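Local coordinates for protein Mypaa.01249.c (Mycobacterium paratuberculosis, PDB 3RD5) that is uncharacterized but probably acts as an oxidoreductase of the short-chain dehydrogenase/reductase family, at residues Thr4-Ala8 and Ala9-Ser13; Ala30-Ala33 and Arg34-Arg38; Ala228-Gly231 and Ala232-Thr235. All blocks are in the same frame, centred on the assembly; numbering follows the deposited sequence. Where two conformers were deposited one is given.

Contact 1 of 3, residues Thr4-Ala8 and Ala9-Ser13; sequences TGWTA and ADLPS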
loop_
_atom_site.group_PDB
_atom_site.type_symbol
_atom_site.label_atom_id
_atom_site.label_comp_id
_atom_site.label_asym_id
_atom_site.label_seq_id
_atom_site.Cartn_x
_atom_site.Cartn_y
_atom_site.Cartn_z
ATOM N N THR A 4 -9.222 -7.975 -25.351
ATOM C CA THR A 4 -9.875 -7.900 -24.008
ATOM C C THR A 4 -8.897 -7.375 -22.951
ATOM O O THR A 4 -7.668 -7.400 -23.150
ATOM C CB THR A 4 -10.396 -9.278 -23.551
ATOM N N GLY A 5 -9.429 -6.895 -21.834
ATOM C CA GLY A 5 -8.578 -6.330 -20.804
ATOM C C GLY A 5 -7.632 -7.330 -20.134
ATOM O O GLY A 5 -7.842 -8.537 -20.146
ATOM N N TRP A 6 -6.585 -6.784 -19.522
ATOM C CA TRP A 6 -5.605 -7.597 -18.790
ATOM C C TRP A 6 -6.276 -8.191 -17.561
ATOM O O TRP A 6 -7.039 -7.509 -16.885
ATOM C CB TRP A 6 -4.490 -6.681 -18.333
ATOM C CG TRP A 6 -3.279 -7.372 -17.769
ATOM C CD1 TRP A 6 -2.134 -7.666 -18.427
ATOM C CD2 TRP A 6 -3.059 -7.763 -16.396
ATOM N NE1 TRP A 6 -1.223 -8.262 -17.591
ATOM C CE2 TRP A 6 -1.766 -8.308 -16.327
ATOM C CE3 TRP A 6 -3.824 -7.674 -15.209
ATOM C CZ2 TRP A 6 -1.240 -8.802 -15.150
ATOM C CZ3 TRP A 6 -3.293 -8.162 -14.050
ATOM C CH2 TRP A 6 -2.017 -8.708 -14.017
ATOM N N THR A 7 -5.947 -9.435 -17.252
ATOM C CA THR A 7 -6.421 -10.076 -16.022
ATOM C C THR A 7 -5.272 -10.845 -15.396
ATOM O O THR A 7 -4.198 -11.002 -15.969
ATOM C CB THR A 7 -7.593 -11.072 -16.226
ATOM O OG1 THR A 7 -7.131 -12.257 -16.876
ATOM C CG2 THR A 7 -8.747 -10.425 -17.003
ATOM N N ALA A 8 -5.493 -11.365 -14.196
ATOM C CA ALA A 8 -4.438 -12.145 -13.537
ATOM C C ALA A 8 -3.972 -13.370 -14.333
ATOM O O ALA A 8 -2.848 -13.825 -14.139
ATOM C CB ALA A 8 -4.919 -12.561 -12.099
ATOM N N ALA A 9 -4.791 -13.838 -15.281
ATOM C CA ALA A 9 -4.377 -14.910 -16.174
ATOM C C ALA A 9 -3.141 -14.542 -17.001
ATOM O O ALA A 9 -2.410 -15.419 -17.478
ATOM C CB ALA A 9 -5.542 -15.346 -17.089
ATOM N N ASP A 10 -2.906 -13.239 -17.133
ATOM C CA ASP A 10 -1.822 -12.709 -17.953
ATOM C C ASP A 10 -0.564 -12.443 -17.121
ATOM O O ASP A 10 0.422 -11.936 -17.636
ATOM C CB ASP A 10 -2.273 -11.412 -18.642
ATOM C CG ASP A 10 -3.484 -11.624 -19.533
ATOM O OD1 ASP A 10 -3.417 -12.538 -20.417
ATOM O OD2 ASP A 10 -4.483 -10.901 -19.393
ATOM N N LEU A 11 -0.580 -12.790 -15.837
ATOM C CA LEU A 11 0.614 -12.533 -15.024
ATOM C C LEU A 11 1.843 -13.257 -15.548
ATOM O O LEU A 11 1.763 -14.440 -15.891
ATOM C CB LEU A 11 0.423 -12.982 -13.581
ATOM C CG LEU A 11 -0.160 -12.072 -12.586
ATOM C CD1 LEU A 11 -0.472 -12.862 -11.302
ATOM C CD2 LEU A 11 0.732 -10.782 -12.299
ATOM N N PRO A 12 2.996 -12.574 -15.588
ATOM C CA PRO A 12 4.238 -13.253 -15.921
ATOM C C PRO A 12 4.753 -14.100 -14.747
ATOM O O PRO A 12 4.228 -14.025 -13.621
ATOM C CB PRO A 12 5.195 -12.104 -16.211
ATOM C CG PRO A 12 4.777 -11.067 -15.305
ATOM C CD PRO A 12 3.240 -11.154 -15.260
ATOM N N SER A 13 5.780 -14.878 -14.997
ATOM C CA SER A 13 6.403 -15.659 -13.940
ATOM C C SER A 13 7.030 -14.741 -12.884
ATOM O O SER A 13 7.619 -13.706 -13.190
ATOM C CB SER A 13 7.477 -16.560 -14.519
ATOM O OG SER A 13 8.134 -17.320 -13.497
HETATM O O HOH W 1 1.368 -9.552 -18.444
HETATM O O HOH W 2 -6.868 -12.091 -19.589
#
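T7 and D10 fasten the two ends of the first of two overlapping turns that make a short 3-10 segment near the N terminus, ahead of strand 18-22. The backbone bonds set its shape: D10 N donates to T7 O (2.8 Å), and one residue further on L11 N donates to A8 O (3.0 Å), closing a type I turn.

Side-chain bonds reinforce the start of the segment as a reciprocal pair resembling a capping box, though the hydroxyl takes A9 N and not D10 N. T7 OG1 accepts A9 N at 3.2 Å, an ST turn, because its chi1 of 72° places the hydroxyl between the backbone N and the carbonyl carbon. The carboxylate of D10 reaches back to T7 N, and the bond to OD2 is nearly straight at 168°; OD2 is met on its anti side. Threonine and aspartate thus suit their places, each bringing a short acceptor arm to the turn's beginning. A water that donates to D10 OD2 also bonds to T7 OG1.

Apolar contacts line the other flank. The indole of W6 runs past the D10 side chain in the opposite direction, with CB of D10 over the face of its five-membered ring, a CH-pi contact 3.8 Å from the centroid. L11 CD2 meets the indole edge, 3.8 Å from W6 CH2, and the side chain also touches S240 of helix 226-240 and E35 and R38 of helix 27-38. Y237 packs edge-to-face with W6. At the polar corner of the indole, a water accepts from W6 NE1 (3.0 Å) and donates to D10 O (2.7 Å).

Contact 2 of 3, residues Ala30-Ala33 and Arg34-Arg38; sequences AVTA and RELAR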
loop_
_atom_site.group_PDB
_atom_site.type_symbol
_atom_site.label_atom_id
_atom_site.label_comp_id
_atom_site.label_asym_id
_atom_site.label_seq_id
_atom_site.Cartn_x
_atom_site.Cartn_y
_atom_site.Cartn_z
ATOM N N ALA A 30 -5.414 -11.482 0.208
ATOM C CA ALA A 30 -5.331 -12.916 0.029
ATOM C C ALA A 30 -5.232 -13.290 -1.444
ATOM O O ALA A 30 -4.411 -14.136 -1.811
ATOM C CB ALA A 30 -6.505 -13.616 0.672
ATOM N N VAL A 31 -6.053 -12.680 -2.291
ATOM C CA VAL A 31 -6.021 -12.976 -3.723
ATOM C C VAL A 31 -4.711 -12.503 -4.351
ATOM O O VAL A 31 -4.117 -13.173 -5.193
ATOM C CB VAL A 31 -7.237 -12.416 -4.471
ATOM C CG1 VAL A 31 -7.098 -12.631 -6.004
ATOM C CG2 VAL A 31 -8.549 -13.043 -3.936
ATOM N N THR A 32 -4.229 -11.329 -3.915
ATOM C CA THR A 32 -2.989 -10.806 -4.454
ATOM C C THR A 32 -1.843 -11.819 -4.161
ATOM O O THR A 32 -1.068 -12.162 -5.052
ATOM C CB THR A 32 -2.657 -9.434 -3.864
ATOM O OG1 THR A 32 -3.763 -8.524 -4.087
ATOM C CG2 THR A 32 -1.424 -8.852 -4.509
ATOM N N ALA A 33 -1.789 -12.296 -2.919
ATOM C CA ALA A 33 -0.806 -13.309 -2.520
ATOM C C ALA A 33 -0.973 -14.594 -3.292
ATOM O O ALA A 33 0.019 -15.160 -3.791
ATOM C CB ALA A 33 -0.913 -13.575 -1.016
ATOM N N ARG A 34 -2.216 -15.061 -3.385
ATOM C CA ARG A 34 -2.538 -16.337 -4.054
ATOM C C ARG A 34 -2.030 -16.319 -5.496
ATOM O O ARG A 34 -1.417 -17.299 -5.971
ATOM C CB ARG A 34 -4.056 -16.608 -3.990
ATOM C CG ARG A 34 -4.497 -17.916 -4.586
ATOM C CD ARG A 34 -6.024 -17.948 -4.731
ATOM N NE ARG A 34 -6.468 -17.137 -5.887
ATOM C CZ ARG A 34 -7.692 -16.628 -6.050
ATOM N NH1 ARG A 34 -8.652 -16.779 -5.127
ATOM N NH2 ARG A 34 -7.960 -15.979 -7.164
ATOM N N GLU A 35 -2.321 -15.247 -6.244
ATOM C CA GLU A 35 -1.975 -15.212 -7.660
ATOM C C GLU A 35 -0.468 -15.092 -7.860
ATOM O O GLU A 35 0.095 -15.722 -8.760
ATOM C CB GLU A 35 -2.698 -14.072 -8.373
ATOM C CG GLU A 35 -4.216 -14.208 -8.401
ATOM C CD GLU A 35 -4.738 -15.306 -9.323
ATOM O OE1 GLU A 35 -4.015 -15.799 -10.185
ATOM O OE2 GLU A 35 -5.954 -15.619 -9.230
ATOM N N LEU A 36 0.211 -14.300 -7.038
ATOM C CA LEU A 36 1.662 -14.236 -7.172
ATOM C C LEU A 36 2.351 -15.564 -6.802
ATOM O O LEU A 36 3.303 -16.018 -7.476
ATOM C CB LEU A 36 2.229 -13.090 -6.319
ATOM C CG LEU A 36 1.798 -11.727 -6.809
ATOM C CD1 LEU A 36 2.117 -10.654 -5.758
ATOM C CD2 LEU A 36 2.492 -11.408 -8.165
ATOM N N ALA A 37 1.875 -16.228 -5.749
ATOM C CA ALA A 37 2.426 -17.519 -5.375
ATOM C C ALA A 37 2.196 -18.571 -6.485
ATOM O O ALA A 37 3.049 -19.424 -6.717
ATOM C CB ALA A 37 1.820 -18.003 -4.016
ATOM N N ARG A 38 1.033 -18.532 -7.131
ATOM C CA ARG A 38 0.734 -19.466 -8.244
ATOM C C ARG A 38 1.741 -19.299 -9.398
ATOM O O ARG A 38 1.972 -20.250 -10.154
ATOM C CB ARG A 38 -0.715 -19.245 -8.747
ATOM C CG ARG A 38 -1.163 -20.051 -9.955
ATOM C CD ARG A 38 -2.537 -19.619 -10.574
ATOM N NE ARG A 38 -2.656 -18.172 -10.938
ATOM C CZ ARG A 38 -2.292 -17.647 -12.119
ATOM N NH1 ARG A 38 -1.763 -18.425 -13.069
ATOM N NH2 ARG A 38 -2.416 -16.325 -12.331
#
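V31 and R34 stand side by side on helix 27-38, the first helix of the Rossmann-type fold and the link between strands 18-22 and 42-47 in a right-handed beta-alpha-beta crossover. Regular i to i+4 bonds carry the helix: R34 N to A30 O, E35 N to V31 O, L36 N to T32 O and A37 N to A33 O.

On the flank facing helix 226-240, the R34 chain bends at chi3 (76°), which turns its guanidinium back over V31, and CG1 of the valine lies 3.6 Å from R34 NH2 over one face of the group. The same NH2 donates to E35 OE2 at 2.9 Å in an almost perfectly straight bond (178°), with the acceptor lying in the guanidinium plane. The bend at chi2 (-71°) sets the E35 carboxylate between two arginines. R38, in the one of its two conformers described here, grips OE1 side-on through NE (2.8 Å) and NH2 (2.7 Å), both bonds bent because one oxygen takes both donors. A carboxylate so placed is probably held firmly in its charged form.

T32 keeps its hydroxyl bonded to L28 O, while its CG2 lies alongside L36 CD1 at 4.2 Å. Small A33 fits against I21, V43 and M45, letting the helix lie close on the sheet, and L36 rests on V19 of strand 18-22; on the flank, V31 meets A228 and A232 of helix 226-240, where R34 also bridges to D229.

Contact 3 of 3, residues Ala228-Gly231 and Ala232-Thr235; sequences ADFG and ARQT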
loop_
_atom_site.group_PDB
_atom_site.type_symbol
_atom_site.label_atom_id
_atom_site.label_comp_id
_atom_site.label_asym_id
_atom_site.label_seq_id
_atom_site.Cartn_x
_atom_site.Cartn_y
_atom_site.Cartn_z
ATOM N N ALA A 228 -12.898 -9.488 -4.471
ATOM C CA ALA A 228 -11.490 -9.589 -4.189
ATOM C C ALA A 228 -10.709 -9.838 -5.473
ATOM O O ALA A 228 -9.631 -9.254 -5.633
ATOM C CB ALA A 228 -11.230 -10.699 -3.153
ATOM N N ASP A 229 -11.178 -10.703 -6.366
ATOM C CA ASP A 229 -10.470 -10.896 -7.633
ATOM C C ASP A 229 -10.352 -9.606 -8.439
ATOM O O ASP A 229 -9.282 -9.282 -8.997
ATOM C CB ASP A 229 -11.098 -11.966 -8.544
ATOM C CG ASP A 229 -10.987 -13.386 -8.033
ATOM O OD1 ASP A 229 -9.928 -13.815 -7.557
ATOM O OD2 ASP A 229 -11.986 -14.127 -8.251
ATOM N N PHE A 230 -11.445 -8.865 -8.559
ATOM C CA PHE A 230 -11.448 -7.641 -9.340
ATOM C C PHE A 230 -10.490 -6.596 -8.747
ATOM O O PHE A 230 -9.693 -5.949 -9.454
ATOM C CB PHE A 230 -12.866 -7.058 -9.461
ATOM C CG PHE A 230 -12.932 -5.869 -10.370
ATOM C CD1 PHE A 230 -12.922 -6.026 -11.754
ATOM C CD2 PHE A 230 -12.913 -4.581 -9.871
ATOM C CE1 PHE A 230 -12.959 -4.906 -12.583
ATOM C CE2 PHE A 230 -12.922 -3.482 -10.710
ATOM C CZ PHE A 230 -12.923 -3.634 -12.034
ATOM N N GLY A 231 -10.526 -6.436 -7.432
ATOM C CA GLY A 231 -9.644 -5.486 -6.808
ATOM C C GLY A 231 -8.181 -5.871 -6.910
ATOM O O GLY A 231 -7.297 -5.037 -7.184
ATOM N N ALA A 232 -7.899 -7.160 -6.694
ATOM C CA ALA A 232 -6.515 -7.644 -6.708
ATOM C C ALA A 232 -5.908 -7.491 -8.080
ATOM O O ALA A 232 -4.688 -7.302 -8.215
ATOM C CB ALA A 232 -6.440 -9.120 -6.239
ATOM N N ARG A 233 -6.730 -7.621 -9.120
ATOM C CA ARG A 233 -6.261 -7.473 -10.494
ATOM C C ARG A 233 -5.455 -6.198 -10.695
ATOM O O ARG A 233 -4.448 -6.157 -11.386
ATOM C CB ARG A 233 -7.448 -7.499 -11.442
ATOM C CG ARG A 233 -7.118 -7.364 -12.929
ATOM C CD ARG A 233 -8.373 -7.162 -13.783
ATOM N NE ARG A 233 -9.242 -8.313 -13.705
ATOM C CZ ARG A 233 -10.490 -8.312 -14.160
ATOM N NH1 ARG A 233 -11.009 -7.206 -14.653
ATOM N NH2 ARG A 233 -11.230 -9.413 -14.054
ATOM N N GLN A 234 -5.962 -5.131 -10.087
ATOM C CA GLN A 234 -5.376 -3.808 -10.270
ATOM C C GLN A 234 -3.967 -3.785 -9.666
ATOM O O GLN A 234 -2.995 -3.315 -10.293
ATOM C CB GLN A 234 -6.285 -2.738 -9.670
ATOM C CG GLN A 234 -7.797 -2.878 -9.915
ATOM C CD GLN A 234 -8.203 -3.073 -11.349
ATOM O OE1 GLN A 234 -7.609 -2.457 -12.261
ATOM N NE2 GLN A 234 -9.256 -3.913 -11.569
ATOM N N THR A 235 -3.852 -4.265 -8.436
ATOM C CA THR A 235 -2.556 -4.369 -7.767
ATOM C C THR A 235 -1.583 -5.268 -8.539
ATOM O O THR A 235 -0.409 -4.946 -8.680
ATOM C CB THR A 235 -2.714 -4.908 -6.359
ATOM O OG1 THR A 235 -3.630 -4.093 -5.622
ATOM C CG2 THR A 235 -1.384 -4.945 -5.618
HETATM O O HOH W 3 -6.084 -2.606 -6.025
#
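Along this part of helix 226-240 the usual i to i+4 bonds, A232 N to A228 O (2.9 Å) and R233 N to D229 O (3.0 Å), give way at Q234, whose backbone N donates instead to G231 O, only three residues back.

The carbonyl of F230 is taken by a side chain. Q234 bends at chi2 (-51°), bringing its carboxamide back along the helix, and NE2 donates to F230 O at 3.0 Å. Glutamine suits this place because its amide carries both a donor and an acceptor: while NE2 turns inward to the helix, OE1 is bonded to T259 OG1. The same NE2 also sits over one face of the F230 ring, offset toward the rim, 3.7 Å from CZ. Ring and amide planes are inclined by 50°, and no flat stack results.

F230 reaches this group with its CG anti to the backbone N (chi1 -174°), which swings the ring out beside the side chains of R233 and Q234. R233 comes to the CD1 and CE1 side of that ring, NH1 approaching CE1 to 3.7 Å, while CD1 lies over a face of the guanidinium. The two flat groups are steeply inclined to each other. R233 also touches the N-terminal segment, CD against W6 O and NE near T7 CG2, and P251 of strand 248-251 touches both F230 and Q234.

G231 offers a carbonyl that serves Q234 N and also a water, which donates to it at 3.0 Å and bonds to T235 OG1. The chemistry probably compensates for the shifted backbone bonding: F230 O is met by the Q234 side chain, while G231 O takes Q234 N and a water instead of T235 N.

How the contacts relate
None of the three contacts spans a distance along the chain; each closes a turn or a stretch of helix, and they follow one another in series without nesting or crossing. Contact 1 closes the N-terminal 3-10 turn, contact 2 lies within the first helix of the Rossmann-type unit, and contact 3 comes much later, on helix 226-240. In space they converge, with centres about 10 to 13 Å apart. L11 and A8 meet helix 27-38 and T7 meets R233. Contacts 2 and 3 join through the R34-D229 salt bridge and packing of V31 and T32 on A232, so the N-terminal segment and the late helix 226-240 are both tied to helix 27-38 of the first beta-alpha-beta unit.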